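Local coordinates for galactonate dehydratase (Zobellia galactanivorans, PDB 5OLC), which belongs to the enolase superfamily, pairing a mandelate racemase/muconate lactonizing enzyme-type N-terminal domain with an enolase-like C-terminal domain of the TIM-barrel clan, at residues Lys38-Lys43 and Ser65-Phe70; Lys184-Ile189 and Phe222-Phe227. All coordinates share one frame; numbering follows the deposited sequence.

Interaction 1 of 2, residues Lys38-Lys43 and Ser65-Phe70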
loop_
_atom_site.group_PDB
_atom_site.type_symbol
_atom_site.label_atom_id
_atom_site.label_comp_id
_atom_site.label_asym_id
_atom_site.label_seq_id
_atom_site.Cartn_x
_atom_site.Cartn_y
_atom_site.Cartn_z
ATOM N N LYS A 38 33.716 -30.963 -5.518
ATOM C CA LYS A 38 32.862 -32.087 -5.904
ATOM C C LYS A 38 31.681 -31.532 -6.702
ATOM O O LYS A 38 30.837 -30.816 -6.148
ATOM C CB LYS A 38 32.373 -32.851 -4.664
ATOM C CG LYS A 38 32.950 -34.251 -4.517
ATOM C CD LYS A 38 32.578 -34.894 -3.169
ATOM C CE LYS A 38 33.585 -34.650 -2.067
ATOM N NZ LYS A 38 34.808 -35.473 -2.241
ATOM N N ILE A 39 31.654 -31.810 -8.018
ATOM C CA ILE A 39 30.554 -31.362 -8.875
ATOM C C ILE A 39 29.877 -32.586 -9.513
ATOM O O ILE A 39 30.539 -33.589 -9.756
ATOM C CB ILE A 39 30.918 -30.213 -9.900
ATOM C CG1 ILE A 39 31.214 -30.736 -11.281
ATOM C CG2 ILE A 39 32.038 -29.254 -9.437
ATOM C CD1 ILE A 39 30.273 -30.342 -12.131
ATOM N N CYS A 40 28.567 -32.510 -9.734
ATOM C CA CYS A 40 27.780 -33.560 -10.379
ATOM C C CYS A 40 27.473 -33.113 -11.814
ATOM O O CYS A 40 27.220 -31.931 -12.042
ATOM C CB CYS A 40 26.504 -33.855 -9.594
ATOM S SG CYS A 40 25.397 -35.046 -10.395
ATOM N N ILE A 41 27.523 -34.053 -12.779
ATOM C CA ILE A 41 27.320 -33.867 -14.232
ATOM C C ILE A 41 26.367 -35.003 -14.723
ATOM O O ILE A 41 26.394 -36.081 -14.141
ATOM C CB ILE A 41 28.737 -34.014 -14.892
ATOM C CG1 ILE A 41 29.729 -32.895 -14.484
ATOM C CG2 ILE A 41 28.696 -34.171 -16.379
ATOM C CD1 ILE A 41 29.666 -31.571 -15.176
ATOM N N VAL A 42 25.575 -34.788 -15.790
ATOM C CA VAL A 42 24.696 -35.818 -16.390
ATOM C C VAL A 42 24.961 -36.012 -17.870
ATOM O O VAL A 42 25.293 -35.054 -18.569
ATOM C CB VAL A 42 23.178 -35.576 -16.251
ATOM C CG1 VAL A 42 22.523 -36.516 -15.258
ATOM C CG2 VAL A 42 22.842 -34.110 -16.012
ATOM N N LYS A 43 24.668 -37.230 -18.363
ATOM C CA LYS A 43 24.696 -37.594 -19.765
ATOM C C LYS A 43 23.381 -38.327 -20.055
ATOM O O LYS A 43 23.141 -39.438 -19.563
ATOM C CB LYS A 43 25.905 -38.473 -20.108
ATOM C CG LYS A 43 26.170 -38.630 -21.606
ATOM C CD LYS A 43 26.916 -39.913 -21.843
ATOM C CE LYS A 43 27.609 -39.945 -23.176
ATOM N NZ LYS A 43 28.761 -40.893 -23.186
ATOM N N SER A 65 21.533 -37.908 -6.475
ATOM C CA SER A 65 20.415 -38.734 -6.027
ATOM C C SER A 65 19.118 -38.160 -6.560
ATOM O O SER A 65 18.157 -38.909 -6.774
ATOM C CB SER A 65 20.381 -38.796 -4.505
ATOM O OG SER A 65 21.585 -39.370 -4.036
ATOM N N GLY A 66 19.112 -36.830 -6.742
ATOM C CA GLY A 66 17.983 -36.082 -7.272
ATOM C C GLY A 66 17.671 -36.547 -8.672
ATOM O O GLY A 66 16.528 -36.928 -8.945
ATOM N N ILE A 67 18.724 -36.597 -9.546
ATOM C CA ILE A 67 18.622 -37.071 -10.931
ATOM C C ILE A 67 18.038 -38.493 -10.917
ATOM O O ILE A 67 17.071 -38.751 -11.646
ATOM C CB ILE A 67 19.976 -36.996 -11.656
ATOM C CG1 ILE A 67 20.376 -35.533 -11.908
ATOM C CG2 ILE A 67 19.930 -37.793 -12.960
ATOM C CD1 ILE A 67 21.821 -35.219 -11.727
ATOM N N ASP A 68 18.572 -39.376 -10.020
ATOM C CA ASP A 68 18.106 -40.752 -9.813
ATOM C C ASP A 68 16.615 -40.809 -9.459
ATOM O O ASP A 68 15.948 -41.802 -9.777
ATOM C CB ASP A 68 18.903 -41.431 -8.694
ATOM C CG ASP A 68 20.382 -41.701 -8.938
ATOM O OD1 ASP A 68 20.857 -41.471 -10.073
ATOM O OD2 ASP A 68 21.058 -42.172 -7.999
ATOM N N PHE A 69 16.103 -39.748 -8.779
ATOM C CA PHE A 69 14.695 -39.661 -8.388
ATOM C C PHE A 69 13.789 -39.495 -9.598
ATOM O O PHE A 69 12.768 -40.174 -9.676
ATOM C CB PHE A 69 14.454 -38.554 -7.331
ATOM C CG PHE A 69 12.990 -38.273 -7.065
ATOM C CD1 PHE A 69 12.231 -39.125 -6.261
ATOM C CD2 PHE A 69 12.362 -37.173 -7.635
ATOM C CE1 PHE A 69 10.872 -38.876 -6.040
ATOM C CE2 PHE A 69 11.010 -36.924 -7.406
ATOM C CZ PHE A 69 10.273 -37.779 -6.615
ATOM N N PHE A 70 14.175 -38.605 -10.532
ATOM C CA PHE A 70 13.419 -38.314 -11.756
ATOM C C PHE A 70 13.652 -39.306 -12.867
ATOM O O PHE A 70 12.824 -39.378 -13.782
ATOM C CB PHE A 70 13.737 -36.909 -12.299
ATOM C CG PHE A 70 13.479 -35.781 -11.329
ATOM C CD1 PHE A 70 12.189 -35.504 -10.884
ATOM C CD2 PHE A 70 14.525 -34.982 -10.874
ATOM C CE1 PHE A 70 11.955 -34.472 -9.988
ATOM C CE2 PHE A 70 14.290 -33.947 -9.979
ATOM C CZ PHE A 70 13.005 -33.695 -9.548
#
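Ile67, on the inward side of helix 60-70, lays its branched side chain over Val42 and Cys40 of the strand. Both its branches find Val42 CG1: Ile67 CG2 lies 3.7 Å from Val42 CG1, and Ile67 CD1 is 3.8 Å from the same methyl, so one arm of the valine fork faces both the CG2 methyl and the CD1 end of Ile67. The side chains run antiparallel to one another and meet alongside rather than end-on. Ile67 CD1 also reaches the thiol two residues earlier in the strand, 3.8 Å from Cys40 SG. The thiol is brought there by a first torsion that sets SG opposite the main-chain nitrogen (chi1 175°), stretched out from the strand toward the helix.

Cys40 and Val42 lie on one face of the strand through its two-residue alternation, while Ile41 between them points away from the helix. The contact is small, 124 Å² in all, and wholly apolar, with no hydrogen bond between the segments; all three touching residues are buried. The backbones stay well apart, Val42 CA being 8.3 Å from Ile67 CA, and side chains fill the interval. Such packing of a helix on one face of an antiparallel sheet belongs to the N-terminal domain of this family.

Around this junction, strand 36-46 is the middle member of a three-stranded sheet, hydrogen-bonded to strands 11-22 and 51-56. Ile14 of strand 11-22 touches both Val42 and Ile67, and Ala108 of helix 101-120 also packs on Val42. Cys40 meets Ile63 and Lys64 one turn earlier in helix 60-70, whose Ser65 is hydrogen-bonded to Ser65 of a second subunit.

Interaction 2 of 2, residues Lys184-Ile189 and Phe222-Phe227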
loop_
_atom_site.group_PDB
_atom_site.type_symbol
_atom_site.label_atom_id
_atom_site.label_comp_id
_atom_site.label_asym_id
_atom_site.label_seq_id
_atom_site.Cartn_x
_atom_site.Cartn_y
_atom_site.Cartn_z
ATOM N N LYS A 184 41.130 -2.046 2.355
ATOM C CA LYS A 184 42.586 -2.050 2.233
ATOM C C LYS A 184 42.990 -2.789 0.940
ATOM O O LYS A 184 43.876 -2.324 0.215
ATOM C CB LYS A 184 43.194 -2.720 3.484
ATOM C CG LYS A 184 44.699 -2.978 3.464
ATOM C CD LYS A 184 45.010 -4.192 4.330
ATOM C CE LYS A 184 46.475 -4.534 4.396
ATOM N NZ LYS A 184 46.674 -5.919 4.904
ATOM N N TYR A 185 42.320 -3.927 0.650
ATOM C CA TYR A 185 42.581 -4.769 -0.522
ATOM C C TYR A 185 41.951 -4.233 -1.818
ATOM O O TYR A 185 42.593 -4.315 -2.867
ATOM C CB TYR A 185 42.174 -6.230 -0.257
ATOM C CG TYR A 185 43.017 -6.968 0.769
ATOM C CD1 TYR A 185 44.269 -6.491 1.154
ATOM C CD2 TYR A 185 42.588 -8.175 1.312
ATOM C CE1 TYR A 185 45.049 -7.172 2.088
ATOM C CE2 TYR A 185 43.367 -8.876 2.234
ATOM C CZ TYR A 185 44.598 -8.371 2.621
ATOM O OH TYR A 185 45.362 -9.056 3.538
ATOM N N ILE A 186 40.713 -3.671 -1.743
ATOM C CA ILE A 186 39.990 -3.059 -2.872
ATOM C C ILE A 186 40.819 -1.880 -3.397
ATOM O O ILE A 186 40.929 -1.697 -4.611
ATOM C CB ILE A 186 38.523 -2.662 -2.521
ATOM C CG1 ILE A 186 37.692 -3.894 -2.103
ATOM C CG2 ILE A 186 37.835 -1.934 -3.695
ATOM C CD1 ILE A 186 36.514 -3.610 -1.173
ATOM N N ALA A 187 41.447 -1.122 -2.473
ATOM C CA ALA A 187 42.327 0.002 -2.793
ATOM C C ALA A 187 43.556 -0.481 -3.566
ATOM O O ALA A 187 43.948 0.159 -4.541
ATOM C CB ALA A 187 42.760 0.699 -1.514
ATOM N N ALA A 188 44.136 -1.632 -3.140
ATOM C CA ALA A 188 45.328 -2.249 -3.725
ATOM C C ALA A 188 45.094 -2.763 -5.140
ATOM O O ALA A 188 45.920 -2.500 -6.019
ATOM C CB ALA A 188 45.830 -3.371 -2.834
ATOM N N ILE A 189 43.972 -3.481 -5.360
ATOM C CA ILE A 189 43.617 -4.046 -6.666
ATOM C C ILE A 189 43.294 -2.932 -7.667
ATOM O O ILE A 189 43.786 -2.999 -8.795
ATOM C CB ILE A 189 42.522 -5.149 -6.568
ATOM C CG1 ILE A 189 42.230 -5.808 -7.934
ATOM C CG2 ILE A 189 41.253 -4.643 -5.901
ATOM C CD1 ILE A 189 41.482 -7.133 -7.863
ATOM N N PHE A 222 36.408 3.795 -5.327
ATOM C CA PHE A 222 37.193 2.872 -6.150
ATOM C C PHE A 222 36.454 2.391 -7.414
ATOM O O PHE A 222 36.901 1.422 -8.042
ATOM C CB PHE A 222 37.695 1.687 -5.295
ATOM C CG PHE A 222 38.392 2.109 -4.022
ATOM C CD1 PHE A 222 39.663 2.672 -4.060
ATOM C CD2 PHE A 222 37.769 1.970 -2.788
ATOM C CE1 PHE A 222 40.298 3.088 -2.882
ATOM C CE2 PHE A 222 38.409 2.378 -1.611
ATOM C CZ PHE A 222 39.671 2.927 -1.666
ATOM N N ASP A 223 35.359 3.100 -7.809
ATOM C CA ASP A 223 34.514 2.809 -8.981
ATOM C C ASP A 223 34.147 1.319 -9.073
ATOM O O ASP A 223 34.728 0.565 -9.869
ATOM C CB ASP A 223 35.141 3.345 -10.289
ATOM C CG ASP A 223 34.359 3.030 -11.563
ATOM O OD1 ASP A 223 33.277 3.624 -11.759
ATOM O OD2 ASP A 223 34.838 2.190 -12.368
ATOM N N ILE A 224 33.208 0.893 -8.219
ATOM C CA ILE A 224 32.775 -0.504 -8.212
ATOM C C ILE A 224 31.588 -0.676 -9.144
ATOM O O ILE A 224 30.580 0.022 -8.992
ATOM C CB ILE A 224 32.552 -1.079 -6.785
ATOM C CG1 ILE A 224 33.794 -0.860 -5.874
ATOM C CG2 ILE A 224 32.118 -2.551 -6.824
ATOM C CD1 ILE A 224 35.209 -1.296 -6.444
ATOM N N SER A 225 31.734 -1.580 -10.133
ATOM C CA SER A 225 30.708 -1.870 -11.132
ATOM C C SER A 225 29.442 -2.477 -10.520
ATOM O O SER A 225 28.349 -2.138 -10.966
ATOM C CB SER A 225 31.267 -2.713 -12.266
ATOM O OG SER A 225 32.264 -1.963 -12.944
ATOM N N TRP A 226 29.582 -3.329 -9.479
ATOM C CA TRP A 226 28.448 -3.881 -8.736
ATOM C C TRP A 226 28.869 -4.617 -7.451
ATOM O O TRP A 226 30.015 -5.054 -7.327
ATOM C CB TRP A 226 27.479 -4.745 -9.598
ATOM C CG TRP A 226 27.906 -6.149 -9.891
ATOM C CD1 TRP A 226 28.005 -7.179 -9.006
ATOM C CD2 TRP A 226 28.139 -6.711 -11.187
ATOM N NE1 TRP A 226 28.365 -8.331 -9.660
ATOM C CE2 TRP A 226 28.465 -8.071 -11.002
ATOM C CE3 TRP A 226 28.178 -6.180 -12.488
ATOM C CZ2 TRP A 226 28.804 -8.912 -12.068
ATOM C CZ3 TRP A 226 28.502 -7.017 -13.544
ATOM C CH2 TRP A 226 28.797 -8.369 -13.332
ATOM N N PHE A 227 27.911 -4.755 -6.510
ATOM C CA PHE A 227 28.073 -5.469 -5.258
ATOM C C PHE A 227 27.181 -6.715 -5.304
ATOM O O PHE A 227 25.950 -6.617 -5.282
ATOM C CB PHE A 227 27.764 -4.554 -4.052
ATOM C CG PHE A 227 28.169 -5.041 -2.671
ATOM C CD1 PHE A 227 28.791 -6.276 -2.500
ATOM C CD2 PHE A 227 27.912 -4.269 -1.541
ATOM C CE1 PHE A 227 29.148 -6.725 -1.234
ATOM C CE2 PHE A 227 28.280 -4.718 -0.269
ATOM C CZ PHE A 227 28.888 -5.946 -0.125
#
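Ala187 meets the aromatic ring of Phe222 by a CH-pi contact, its CA standing 4.2 Å from the Phe222 ring centroid and 29° off the ring normal, so that it lies off-centre above the ring. The backbone N of Ala187 is over a face of the ring as well. The methyl adds to this at the far end of the ring: Ala187 CB is 3.7 Å from Phe222 CE1 and nearly as close to CZ. The ring is thus laid against the main chain of the helix, consistent with the small side chain of Ala187. Phe222 reaches it with CG opposite its own carbonyl carbon (chi1 -51°).

The helix in question, 179-193, is the crossover of a beta-alpha-beta unit, linking the parallel strands 170-174 and 198-202 in the barrel domain. Strand 224-228 is the next parallel neighbour of 198-202, and Phe222 lies in the connection that leads into it from helix 209-219. The contact therefore joins one barrel helix to the entry of a strand two places along the sheet from the strand that precedes the helix.

The remaining interactions are apolar and centre on one methyl, Ile186 CG2. Ile186 CG2 lies 4.0 Å from Phe222 CB, near the root of the phenyl group, and approaches the ring obliquely. The same methyl also meets the end of Ile224, with Ile186 CG2 3.9 Å from Ile224 CD1. Ile186 crosses both partners at about a right angle. No hydrogen bond links the segments, which bury 170 Å² between them. Beyond them, Ile186 packs on Met173 of strand 170-174, and Ser225 and Trp226 make backbone hydrogen bonds to Leu199 and Ile201 of strand 198-202.

In the fold
From the N terminus, the chain first forms strand 36-46, passes through strand 51-56 and turns into helix 60-70, where interaction 1 closes a short loop inside the N-terminal domain. Only after helix 101-120 and the first strands of the barrel does interaction 2 open, on helix 179-193; it closes at residues 222-227, having enclosed strand 198-202 and helix 209-219. The two loops are in series, neither nested nor crossed. Their centres lie 38 Å apart on opposite sides of the chain's centre, with nearest atoms about 21 Å apart. One ties a helix to the antiparallel sheet, the other an outer helix to the barrel.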